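CRISPR pre-crRNA endoribonuclease Cas5d (PDB 3KG4) cleaves precursor CRISPR RNA as a metal-independent endoribonuclease, producing the CRISPR RNAs that guide defence against viruses and other mobile genetic elements. Local coordinates at residues A[17-20]-A[26-29]; A[40-45]-A[139-144]; A[49-54]-A[135-140]; A[122-125]-A[131-134]. One frame throughout, in Å; residues are numbered along the deposited sequence.

Contact 1 of 4, residues A[17-20]-A[26-29]; sequences CFTR and ERVS
Thr19 and Ser29 form a single beta bridge between 17-20 and 26-29, their CA atoms 4.4 Å apart, where the chain leaves strand 15-16 and returns as the weakly bonded strand 27-28. Both short strands belong to a small mixed sheet built on strand 107-112, apart from the larger antiparallel sheet of this Cas5-family protein. Two direct hydrogen bonds hold the pair. Arg20 N reaches Val28 O at 2.8 Å with an N-H...O angle of 169°, an almost straight bond. Phe18 N donates instead to a side chain, Ser29 OG, at 3.0 Å; the Ser29 hydroxyl stands anti to its own backbone N (chi1 -180°), which carries it across to the backbone of Phe18. Ser29 CA adds a CA-H...O contact to Phe18 O.

Side chains pack around the bridge. Arg27 CG touches both Thr19 OG1, 3.5 Å away, and Cys17 SG; the Arg27 and Thr19 side chains cross at about a right angle. Behind Cys17, Phe18 and Ser29 lie Val110 and Leu111 of strand 107-112. Arg20 lays its CG 3.2 Å from Val28 O, and its chain then bends at chi3 (63°), while NE makes a salt bridge with Glu22.

Water extends the grip at two points. One molecule joins Arg20 O to Val28 N. The other lies in the plane of the Arg20 guanidinium, at its edge, accepting from NH1 at 3.1 Å and donating to Ser29 O at 2.7 Å.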
loop_
_atom_site.group_PDB
_atom_site.type_symbol
_atom_site.label_atom_id
_atom_site.label_comp_id
_atom_site.label_asym_id
_atom_site.label_seq_id
_atom_site.Cartn_x
_atom_site.Cartn_y
_atom_site.Cartn_z
ATOM N N CYS A 17 -3.759 8.327 6.999
ATOM C CA CYS A 17 -3.847 7.853 8.351
ATOM C C CYS A 17 -3.990 6.338 8.366
ATOM O O CYS A 17 -5.069 5.790 8.121
ATOM C CB CYS A 17 -5.010 8.520 9.119
ATOM S SG CYS A 17 -4.882 8.105 10.865
ATOM N N PHE A 18 -2.861 5.668 8.611
ATOM C CA PHE A 18 -2.820 4.236 8.750
ATOM C C PHE A 18 -2.788 3.933 10.234
ATOM O O PHE A 18 -1.731 3.903 10.889
ATOM C CB PHE A 18 -1.598 3.678 8.030
ATOM C CG PHE A 18 -1.469 4.180 6.651
ATOM C CD1 PHE A 18 -2.353 3.756 5.653
ATOM C CD2 PHE A 18 -0.526 5.147 6.337
ATOM C CE1 PHE A 18 -2.236 4.278 4.327
ATOM C CE2 PHE A 18 -0.412 5.648 5.051
ATOM C CZ PHE A 18 -1.260 5.217 4.049
ATOM N N THR A 19 -3.975 3.738 10.778
ATOM C CA THR A 19 -4.153 3.850 12.204
ATOM C C THR A 19 -3.412 2.775 13.018
ATOM O O THR A 19 -3.535 1.589 12.758
ATOM C CB THR A 19 -5.675 3.818 12.533
ATOM O OG1 THR A 19 -6.318 4.881 11.815
ATOM C CG2 THR A 19 -5.890 3.971 14.036
ATOM N N ARG A 20 -2.636 3.197 14.022
ATOM C CA ARG A 20 -1.902 2.273 14.898
ATOM C C ARG A 20 -2.921 1.627 15.870
ATOM O O ARG A 20 -3.741 2.313 16.469
ATOM C CB ARG A 20 -0.785 2.968 15.699
ATOM C CG ARG A 20 0.237 3.701 14.849
ATOM C CD ARG A 20 1.439 4.245 15.678
ATOM N NE ARG A 20 2.126 3.085 16.238
ATOM C CZ ARG A 20 3.326 2.618 15.902
ATOM N NH1 ARG A 20 4.129 3.226 15.030
ATOM N NH2 ARG A 20 3.739 1.526 16.505
ATOM N N GLU A 26 -6.578 8.298 21.066
ATOM C CA GLU A 26 -6.769 9.096 19.881
ATOM C C GLU A 26 -6.124 8.325 18.720
ATOM O O GLU A 26 -5.261 7.476 18.922
ATOM C CB GLU A 26 -6.188 10.533 20.055
ATOM C CG GLU A 26 -4.800 10.770 19.520
ATOM C CD GLU A 26 -4.078 11.992 20.111
ATOM O OE1 GLU A 26 -4.622 13.141 20.082
ATOM O OE2 GLU A 26 -2.949 11.753 20.597
ATOM N N ARG A 27 -6.589 8.628 17.530
ATOM C CA ARG A 27 -6.124 7.985 16.318
ATOM C C ARG A 27 -4.749 8.578 15.964
ATOM O O ARG A 27 -4.599 9.787 15.851
ATOM C CB ARG A 27 -7.125 8.268 15.237
ATOM C CG ARG A 27 -6.893 7.648 13.915
ATOM C CD ARG A 27 -8.191 7.715 13.033
ATOM N NE ARG A 27 -9.247 6.804 13.499
ATOM C CZ ARG A 27 -10.352 6.490 12.811
ATOM N NH1 ARG A 27 -10.602 6.997 11.599
ATOM N NH2 ARG A 27 -11.234 5.657 13.341
ATOM N N VAL A 28 -3.773 7.704 15.816
ATOM C CA VAL A 28 -2.401 8.072 15.443
ATOM C C VAL A 28 -1.923 7.142 14.320
ATOM O O VAL A 28 -2.053 5.939 14.435
ATOM C CB VAL A 28 -1.417 7.902 16.622
ATOM C CG1 VAL A 28 0.007 8.297 16.201
ATOM C CG2 VAL A 28 -1.876 8.755 17.851
ATOM N N SER A 29 -1.428 7.732 13.240
ATOM C CA SER A 29 -0.981 6.954 12.061
ATOM C C SER A 29 0.392 6.315 12.315
ATOM O O SER A 29 1.269 6.843 13.021
ATOM C CB SER A 29 -0.887 7.857 10.823
ATOM O OG SER A 29 -0.462 7.154 9.622
HETATM O O HOH W 1 3.708 6.068 13.953
HETATM O O HOH W 2 -4.403 5.065 16.839
#

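Contact 2 of 4, residues A[40-45]-A[139-144]; sequences GILSAI and EMFKRR
Phe141 reaches from helix 135-146 to the last turn of helix 35-45, where Leu42 and Ile45 receive its ring. The apolar contacts flank that ring from opposite sides of its plane: Leu42 CD2 lies 3.8 Å from Phe141 CZ, and on the other side Ile45 CB lies 3.7 Å from Phe141 CE1, with Ile45 CG2 and CD1 also close to CE1. Phe141 swings its ring out to helix 35-45 because chi1 (173°) sets CG opposite the backbone N; the axes of 40-45 and 139-144 come no closer than 10.2 Å and are nearly perpendicular (87°). Both helices pack against the large antiparallel sheet of the Cas5 fold: Leu42 touches Ile7 and Ile55, Ile45 touches Leu9, and Phe141 rests on Leu167 and meets Trp53 edge-to-face.

Polar atoms take part without a hydrogen bond across the pair. The carbonyl oxygen of Leu42 sits in the plane of the Phe141 ring, at its edge, 3.6 Å from CE1. Arg144 runs past Ile45 in the opposite direction, its CB 3.8 Å from Ile45 CG2. The Ile45 carbonyl then meets its guanidinium: O is 3.3 Å from Arg144 NE but stands over the face, an angle too poor for a bond.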
loop_
_atom_site.group_PDB
_atom_site.type_symbol
_atom_site.label_atom_id
_atom_site.label_comp_id
_atom_site.label_asym_id
_atom_site.label_seq_id
_atom_site.Cartn_x
_atom_site.Cartn_y
_atom_site.Cartn_z
ATOM N N GLY A 40 -5.603 -3.032 0.078
ATOM C CA GLY A 40 -6.921 -2.388 -0.082
ATOM C C GLY A 40 -6.955 -1.486 -1.305
ATOM O O GLY A 40 -7.941 -1.452 -2.048
ATOM N N ILE A 41 -5.884 -0.742 -1.502
ATOM C CA ILE A 41 -5.803 0.213 -2.567
ATOM C C ILE A 41 -5.773 -0.549 -3.904
ATOM O O ILE A 41 -6.494 -0.172 -4.836
ATOM C CB ILE A 41 -4.599 1.151 -2.412
ATOM C CG1 ILE A 41 -4.838 2.195 -1.310
ATOM C CG2 ILE A 41 -4.226 1.836 -3.770
ATOM C CD1 ILE A 41 -3.617 3.061 -1.014
ATOM N N LEU A 42 -4.970 -1.630 -3.978
ATOM C CA LEU A 42 -4.908 -2.436 -5.195
ATOM C C LEU A 42 -6.274 -3.094 -5.522
ATOM O O LEU A 42 -6.685 -3.067 -6.660
ATOM C CB LEU A 42 -3.848 -3.514 -5.091
ATOM C CG LEU A 42 -2.381 -3.052 -4.875
ATOM C CD1 LEU A 42 -1.440 -4.286 -4.883
ATOM C CD2 LEU A 42 -1.930 -2.063 -5.894
ATOM N N SER A 43 -6.928 -3.659 -4.511
ATOM C CA SER A 43 -8.214 -4.316 -4.636
ATOM C C SER A 43 -9.341 -3.371 -5.077
ATOM O O SER A 43 -10.245 -3.815 -5.779
ATOM C CB SER A 43 -8.569 -4.978 -3.309
ATOM O OG SER A 43 -7.567 -5.884 -2.951
ATOM N N ALA A 44 -9.255 -2.092 -4.706
ATOM C CA ALA A 44 -10.196 -1.046 -5.114
ATOM C C ALA A 44 -10.142 -0.776 -6.626
ATOM O O ALA A 44 -11.172 -0.459 -7.255
ATOM C CB ALA A 44 -9.921 0.240 -4.365
ATOM N N ILE A 45 -8.943 -0.908 -7.191
ATOM C CA ILE A 45 -8.749 -0.849 -8.643
ATOM C C ILE A 45 -9.181 -2.162 -9.328
ATOM O O ILE A 45 -9.957 -2.147 -10.271
ATOM C CB ILE A 45 -7.291 -0.456 -8.994
ATOM C CG1 ILE A 45 -6.977 0.947 -8.457
ATOM C CG2 ILE A 45 -7.083 -0.516 -10.519
ATOM C CD1 ILE A 45 -5.484 1.350 -8.455
ATOM N N GLU A 139 -3.378 -7.915 -16.351
ATOM C CA GLU A 139 -3.745 -7.032 -17.485
ATOM C C GLU A 139 -4.958 -6.126 -17.186
ATOM O O GLU A 139 -4.928 -4.946 -17.474
ATOM C CB GLU A 139 -4.022 -7.880 -18.754
ATOM N N MET A 140 -6.008 -6.671 -16.572
ATOM C CA MET A 140 -7.186 -5.855 -16.171
ATOM C C MET A 140 -6.817 -4.787 -15.118
ATOM O O MET A 140 -7.251 -3.623 -15.217
ATOM C CB MET A 140 -8.308 -6.757 -15.654
ATOM C CG MET A 140 -9.648 -6.033 -15.322
ATOM S SD MET A 140 -11.187 -7.043 -15.403
ATOM C CE MET A 140 -10.632 -8.766 -15.458
ATOM N N PHE A 141 -5.983 -5.157 -14.139
ATOM C CA PHE A 141 -5.544 -4.171 -13.140
ATOM C C PHE A 141 -4.856 -3.019 -13.838
ATOM O O PHE A 141 -5.145 -1.859 -13.588
ATOM C CB PHE A 141 -4.592 -4.774 -12.090
ATOM C CG PHE A 141 -4.002 -3.727 -11.177
ATOM C CD1 PHE A 141 -4.647 -3.388 -9.979
ATOM C CD2 PHE A 141 -2.861 -3.028 -11.539
ATOM C CE1 PHE A 141 -4.151 -2.403 -9.164
ATOM C CE2 PHE A 141 -2.331 -2.045 -10.719
ATOM C CZ PHE A 141 -3.002 -1.704 -9.546
ATOM N N LYS A 142 -3.919 -3.335 -14.725
ATOM C CA LYS A 142 -3.138 -2.283 -15.350
ATOM C C LYS A 142 -4.042 -1.405 -16.210
ATOM O O LYS A 142 -3.915 -0.180 -16.208
ATOM C CB LYS A 142 -1.989 -2.881 -16.184
ATOM C CG LYS A 142 -1.008 -3.698 -15.376
ATOM C CD LYS A 142 -0.177 -4.612 -16.261
ATOM C CE LYS A 142 1.072 -3.929 -16.724
ATOM N NZ LYS A 142 2.182 -4.187 -15.768
ATOM N N ARG A 143 -4.981 -2.029 -16.919
ATOM C CA ARG A 143 -5.822 -1.289 -17.857
ATOM C C ARG A 143 -6.646 -0.275 -17.066
ATOM O O ARG A 143 -6.587 0.919 -17.340
ATOM C CB ARG A 143 -6.726 -2.244 -18.617
ATOM C CG ARG A 143 -7.248 -1.700 -19.922
ATOM C CD ARG A 143 -7.675 -2.849 -20.847
ATOM N NE ARG A 143 -8.495 -3.852 -20.154
ATOM C CZ ARG A 143 -8.210 -5.156 -20.025
ATOM N NH1 ARG A 143 -9.060 -5.936 -19.366
ATOM N NH2 ARG A 143 -7.102 -5.700 -20.533
ATOM N N ARG A 144 -7.370 -0.766 -16.058
ATOM C CA ARG A 144 -8.091 0.105 -15.107
ATOM C C ARG A 144 -7.232 1.192 -14.492
ATOM O O ARG A 144 -7.673 2.339 -14.382
ATOM C CB ARG A 144 -8.665 -0.695 -13.959
ATOM C CG ARG A 144 -9.714 -1.716 -14.320
ATOM C CD ARG A 144 -10.895 -1.539 -13.386
ATOM N NE ARG A 144 -11.577 -2.774 -13.036
ATOM C CZ ARG A 144 -12.723 -2.809 -12.356
ATOM N NH1 ARG A 144 -13.304 -3.974 -12.068
ATOM N NH2 ARG A 144 -13.304 -1.673 -11.960
#

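Contact 3 of 4, residues A[49-54]-A[135-140]; sequences PAINWV and TKHIEM
Ile51 presses its CG2 methyl onto one face of the His137 imidazole, a CH-pi contact with the carbon 3.7 Å from the ring centroid and 25° off the normal. This is the tight part of the contact. The methyl is displaced toward the rim, so CG2 comes within 3.4 Å of His137 CD2. In Ile51, chi1 of 63° leaves CG2 anti to the carbonyl carbon and facing His137, while the CG1 branch, ending in CD1, lies over a face of the Trp53 indole, offset to its rim. Two bonds fix the rotation of the His137 ring: NE2 to Glu132 and ND1 to His46.

The looser part lies around this. Ala50 CB stands 3.9 Å from His137 NE2, obliquely to the ring. Ile138 CD1 touches the edge of the indole near its plane, 3.9 Å from Trp53 CZ3, while Trp53 NE1 is bonded to the carbonyl of His46. Thr135, in the first turn of the helix, is exposed to solvent.

Strand 51-60, paired with 114-124, thus offers one face to helix 135-146, an alpha-on-beta packing at the N-terminal end of an inner strand of the large antiparallel sheet of this Cas5 protein.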
loop_
_atom_site.group_PDB
_atom_site.type_symbol
_atom_site.label_atom_id
_atom_site.label_comp_id
_atom_site.label_asym_id
_atom_site.label_seq_id
_atom_site.Cartn_x
_atom_site.Cartn_y
_atom_site.Cartn_z
ATOM N N PRO A 49 -12.543 -12.816 -6.584
ATOM C CA PRO A 49 -12.305 -13.877 -5.596
ATOM C C PRO A 49 -11.283 -14.873 -6.053
ATOM O O PRO A 49 -10.689 -15.567 -5.236
ATOM C CB PRO A 49 -13.692 -14.570 -5.428
ATOM C CG PRO A 49 -14.633 -13.882 -6.280
ATOM C CD PRO A 49 -13.972 -12.689 -6.940
ATOM N N ALA A 50 -11.071 -14.959 -7.363
ATOM C CA ALA A 50 -10.072 -15.858 -7.883
ATOM C C ALA A 50 -8.657 -15.479 -7.389
ATOM O O ALA A 50 -7.808 -16.359 -7.241
ATOM C CB ALA A 50 -10.132 -15.899 -9.438
ATOM N N ILE A 51 -8.425 -14.195 -7.099
ATOM C CA ILE A 51 -7.055 -13.722 -6.767
ATOM C C ILE A 51 -6.938 -12.997 -5.422
ATOM O O ILE A 51 -7.918 -12.500 -4.881
ATOM C CB ILE A 51 -6.487 -12.772 -7.842
ATOM C CG1 ILE A 51 -7.330 -11.504 -7.938
ATOM C CG2 ILE A 51 -6.349 -13.527 -9.208
ATOM C CD1 ILE A 51 -6.594 -10.271 -8.419
ATOM N N ASN A 52 -5.704 -12.958 -4.909
ATOM C CA ASN A 52 -5.320 -12.113 -3.781
ATOM C C ASN A 52 -4.070 -11.367 -4.199
ATOM O O ASN A 52 -3.190 -11.939 -4.866
ATOM C CB ASN A 52 -5.057 -12.935 -2.493
ATOM C CG ASN A 52 -6.358 -13.310 -1.744
ATOM O OD1 ASN A 52 -6.488 -14.432 -1.224
ATOM N ND2 ASN A 52 -7.327 -12.377 -1.704
ATOM N N TRP A 53 -4.041 -10.077 -3.885
ATOM C CA TRP A 53 -2.867 -9.252 -4.109
ATOM C C TRP A 53 -1.878 -9.457 -2.977
ATOM O O TRP A 53 -2.244 -9.360 -1.784
ATOM C CB TRP A 53 -3.236 -7.796 -4.181
ATOM C CG TRP A 53 -3.984 -7.431 -5.364
ATOM C CD1 TRP A 53 -5.263 -6.986 -5.417
ATOM C CD2 TRP A 53 -3.499 -7.442 -6.710
ATOM N NE1 TRP A 53 -5.607 -6.699 -6.729
ATOM C CE2 TRP A 53 -4.548 -7.004 -7.538
ATOM C CE3 TRP A 53 -2.276 -7.792 -7.295
ATOM C CZ2 TRP A 53 -4.416 -6.914 -8.925
ATOM C CZ3 TRP A 53 -2.150 -7.727 -8.668
ATOM C CH2 TRP A 53 -3.198 -7.265 -9.466
ATOM N N VAL A 54 -0.632 -9.733 -3.327
ATOM C CA VAL A 54 0.412 -9.904 -2.306
ATOM C C VAL A 54 1.412 -8.745 -2.410
ATOM O O VAL A 54 2.008 -8.559 -3.468
ATOM C CB VAL A 54 1.088 -11.276 -2.478
ATOM C CG1 VAL A 54 2.299 -11.443 -1.507
ATOM C CG2 VAL A 54 0.052 -12.382 -2.287
ATOM N N THR A 135 -2.649 -13.862 -15.485
ATOM C CA THR A 135 -2.430 -12.948 -16.615
ATOM C C THR A 135 -3.562 -11.988 -16.881
ATOM O O THR A 135 -3.314 -10.802 -17.046
ATOM C CB THR A 135 -2.115 -13.713 -17.941
ATOM O OG1 THR A 135 -1.003 -14.593 -17.720
ATOM C CG2 THR A 135 -1.771 -12.725 -19.073
ATOM N N LYS A 136 -4.798 -12.488 -16.925
ATOM C CA LYS A 136 -5.942 -11.638 -17.224
ATOM C C LYS A 136 -6.156 -10.583 -16.126
ATOM O O LYS A 136 -6.512 -9.429 -16.395
ATOM C CB LYS A 136 -7.216 -12.491 -17.367
ATOM N N HIS A 137 -5.929 -11.014 -14.891
ATOM C CA HIS A 137 -6.070 -10.152 -13.710
ATOM C C HIS A 137 -5.016 -9.064 -13.665
ATOM O O HIS A 137 -5.339 -7.909 -13.474
ATOM C CB HIS A 137 -6.029 -11.018 -12.459
ATOM C CG HIS A 137 -7.220 -11.921 -12.330
ATOM N ND1 HIS A 137 -8.492 -11.439 -12.091
ATOM C CD2 HIS A 137 -7.337 -13.264 -12.435
ATOM C CE1 HIS A 137 -9.336 -12.453 -12.043
ATOM N NE2 HIS A 137 -8.659 -13.570 -12.244
ATOM N N ILE A 138 -3.760 -9.424 -13.891
ATOM C CA ILE A 138 -2.705 -8.415 -14.038
ATOM C C ILE A 138 -3.046 -7.420 -15.149
ATOM O O ILE A 138 -3.048 -6.225 -14.923
ATOM C CB ILE A 138 -1.329 -9.059 -14.308
ATOM C CG1 ILE A 138 -0.890 -9.938 -13.116
ATOM C CG2 ILE A 138 -0.282 -7.975 -14.652
ATOM C CD1 ILE A 138 -0.444 -9.170 -11.854
ATOM N N GLU A 139 -3.378 -7.915 -16.351
ATOM C CA GLU A 139 -3.745 -7.032 -17.485
ATOM C C GLU A 139 -4.958 -6.126 -17.186
ATOM O O GLU A 139 -4.928 -4.946 -17.474
ATOM C CB GLU A 139 -4.022 -7.880 -18.754
ATOM N N MET A 140 -6.008 -6.671 -16.572
ATOM C CA MET A 140 -7.186 -5.855 -16.171
ATOM C C MET A 140 -6.817 -4.787 -15.118
ATOM O O MET A 140 -7.251 -3.623 -15.217
ATOM C CB MET A 140 -8.308 -6.757 -15.654
ATOM C CG MET A 140 -9.648 -6.033 -15.322
ATOM S SD MET A 140 -11.187 -7.043 -15.403
ATOM C CE MET A 140 -10.632 -8.766 -15.458
#

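Contact 4 of 4, residues A[122-125]-A[131-134]; sequences AVMT and DENT
Ala122, near the end of strand 114-124, meets Thr134 just before helix 135-146 begins. Their CB atoms are 4.2 Å apart, and Thr134 CG2 lies 3.6 Å from the carbonyl oxygen of Ala122. That oxygen has a polar partner in the side-chain amide of Asn5, so the methyl packs beside a carbonyl already in use. Thr134 has OG1 between its backbone N and carbonyl carbon (chi1 68°), leaving CG2 as the branch that faces the strand.

Val123 turns its side chain to the other face, and its backbone pairs with Asn52 of strand 51-60. The alternation brings Met124 back toward the connection and gives it the largest share of the contact. Its chain folds at chi2 (-49°) and again at chi3 (-60°), so the thioether curls along 132-134 instead of extending straight out. SD comes to 3.5 Å from both Thr134 CG2 and the carbonyl carbon of Asn133. Beyond the sulfur, CE sits 3.7 Å from Asn133 O and 3.9 Å from Glu132 CG; the Met124 and Glu132 side chains cross at about a right angle. The same methionine also touches Ile51 of the adjoining strand.

At Thr125 the strand has ended, and its backbone pairs with Ala50. This is a beta-to-alpha connection folded back over its strand. No hydrogen bond joins the two segments; the methionine thioether and methyl groups fill the interface, while the Glu132 carboxylate is engaged by His137 NE2 and Gly129 N. The contact is thus mainly van der Waals packing of the methionine, with the Glu132 carboxylate and Ala122 O bonded outside it.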
loop_
_atom_site.group_PDB
_atom_site.type_symbol
_atom_site.label_atom_id
_atom_site.label_comp_id
_atom_site.label_asym_id
_atom_site.label_seq_id
_atom_site.Cartn_x
_atom_site.Cartn_y
_atom_site.Cartn_z
ATOM N N ALA A 122 0.015 -11.045 -8.000
ATOM C CA ALA A 122 -1.234 -11.773 -7.741
ATOM C C ALA A 122 -0.964 -13.256 -7.458
ATOM O O ALA A 122 -0.047 -13.838 -8.025
ATOM C CB ALA A 122 -2.204 -11.609 -8.958
ATOM N N VAL A 123 -1.744 -13.844 -6.547
ATOM C CA VAL A 123 -1.744 -15.285 -6.311
ATOM C C VAL A 123 -3.175 -15.749 -6.562
ATOM O O VAL A 123 -4.118 -14.979 -6.342
ATOM C CB VAL A 123 -1.293 -15.661 -4.874
ATOM C CG1 VAL A 123 -2.246 -15.095 -3.813
ATOM C CG2 VAL A 123 -1.191 -17.188 -4.711
ATOM N N MET A 124 -3.318 -16.976 -7.076
ATOM C CA MET A 124 -4.632 -17.569 -7.315
ATOM C C MET A 124 -5.117 -18.159 -6.005
ATOM O O MET A 124 -4.332 -18.711 -5.256
ATOM C CB MET A 124 -4.571 -18.667 -8.393
ATOM C CG MET A 124 -3.911 -18.246 -9.694
ATOM S SD MET A 124 -4.498 -16.715 -10.364
ATOM C CE MET A 124 -6.232 -17.087 -10.602
ATOM N N THR A 125 -6.399 -17.990 -5.719
ATOM C CA THR A 125 -7.028 -18.565 -4.518
ATOM C C THR A 125 -7.620 -19.958 -4.817
ATOM O O THR A 125 -7.758 -20.347 -5.979
ATOM C CB THR A 125 -8.156 -17.644 -3.968
ATOM O OG1 THR A 125 -9.250 -17.569 -4.902
ATOM C CG2 THR A 125 -7.632 -16.251 -3.709
ATOM N N ASP A 131 -7.903 -24.148 -14.378
ATOM C CA ASP A 131 -6.721 -23.802 -15.177
ATOM C C ASP A 131 -6.399 -22.293 -15.208
ATOM O O ASP A 131 -5.467 -21.884 -15.912
ATOM C CB ASP A 131 -6.895 -24.312 -16.616
ATOM N N GLU A 132 -7.145 -21.484 -14.445
ATOM C CA GLU A 132 -7.013 -20.002 -14.463
ATOM C C GLU A 132 -5.635 -19.554 -13.977
ATOM O O GLU A 132 -5.008 -20.190 -13.127
ATOM C CB GLU A 132 -8.128 -19.323 -13.620
ATOM C CG GLU A 132 -8.344 -17.797 -13.851
ATOM C CD GLU A 132 -9.514 -17.205 -13.018
ATOM O OE1 GLU A 132 -10.163 -17.962 -12.262
ATOM O OE2 GLU A 132 -9.799 -15.983 -13.135
ATOM N N ASN A 133 -5.172 -18.445 -14.537
ATOM C CA ASN A 133 -3.863 -17.907 -14.184
ATOM C C ASN A 133 -3.958 -16.414 -13.832
ATOM O O ASN A 133 -5.040 -15.823 -13.830
ATOM C CB ASN A 133 -2.849 -18.193 -15.319
ATOM C CG ASN A 133 -2.874 -17.144 -16.414
ATOM O OD1 ASN A 133 -3.929 -16.717 -16.873
ATOM N ND2 ASN A 133 -1.700 -16.709 -16.826
ATOM N N THR A 134 -2.824 -15.806 -13.525
ATOM C CA THR A 134 -2.807 -14.417 -13.080
ATOM C C THR A 134 -2.859 -13.401 -14.247
ATOM O O THR A 134 -3.099 -12.217 -14.039
ATOM C CB THR A 134 -1.548 -14.164 -12.189
ATOM O OG1 THR A 134 -0.373 -14.252 -12.994
ATOM C CG2 THR A 134 -1.436 -15.187 -11.045
#

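In the fold
From the N terminus, contact 1 closes first, a short loop between strands 15-16 and 27-28 that is complete before helix 35-45 starts; it lies across the chain's centre from the other three. Contact 2 then opens on helix 35-45 and contact 3 on strand 51-60, and both wait for helix 135-146, where they share Glu139 and Met140. Contact 4 falls within both of these long loops, spanning the turn from strand 114-124 toward that same helix. Contacts 3 and 4 adjoin through the neighbouring strands 51-60 and 114-124, and Trp53 links contact 3 to contact 2. Together, contacts 2 to 4 tie helix 135-146 to helix 35-45 and the large sheet.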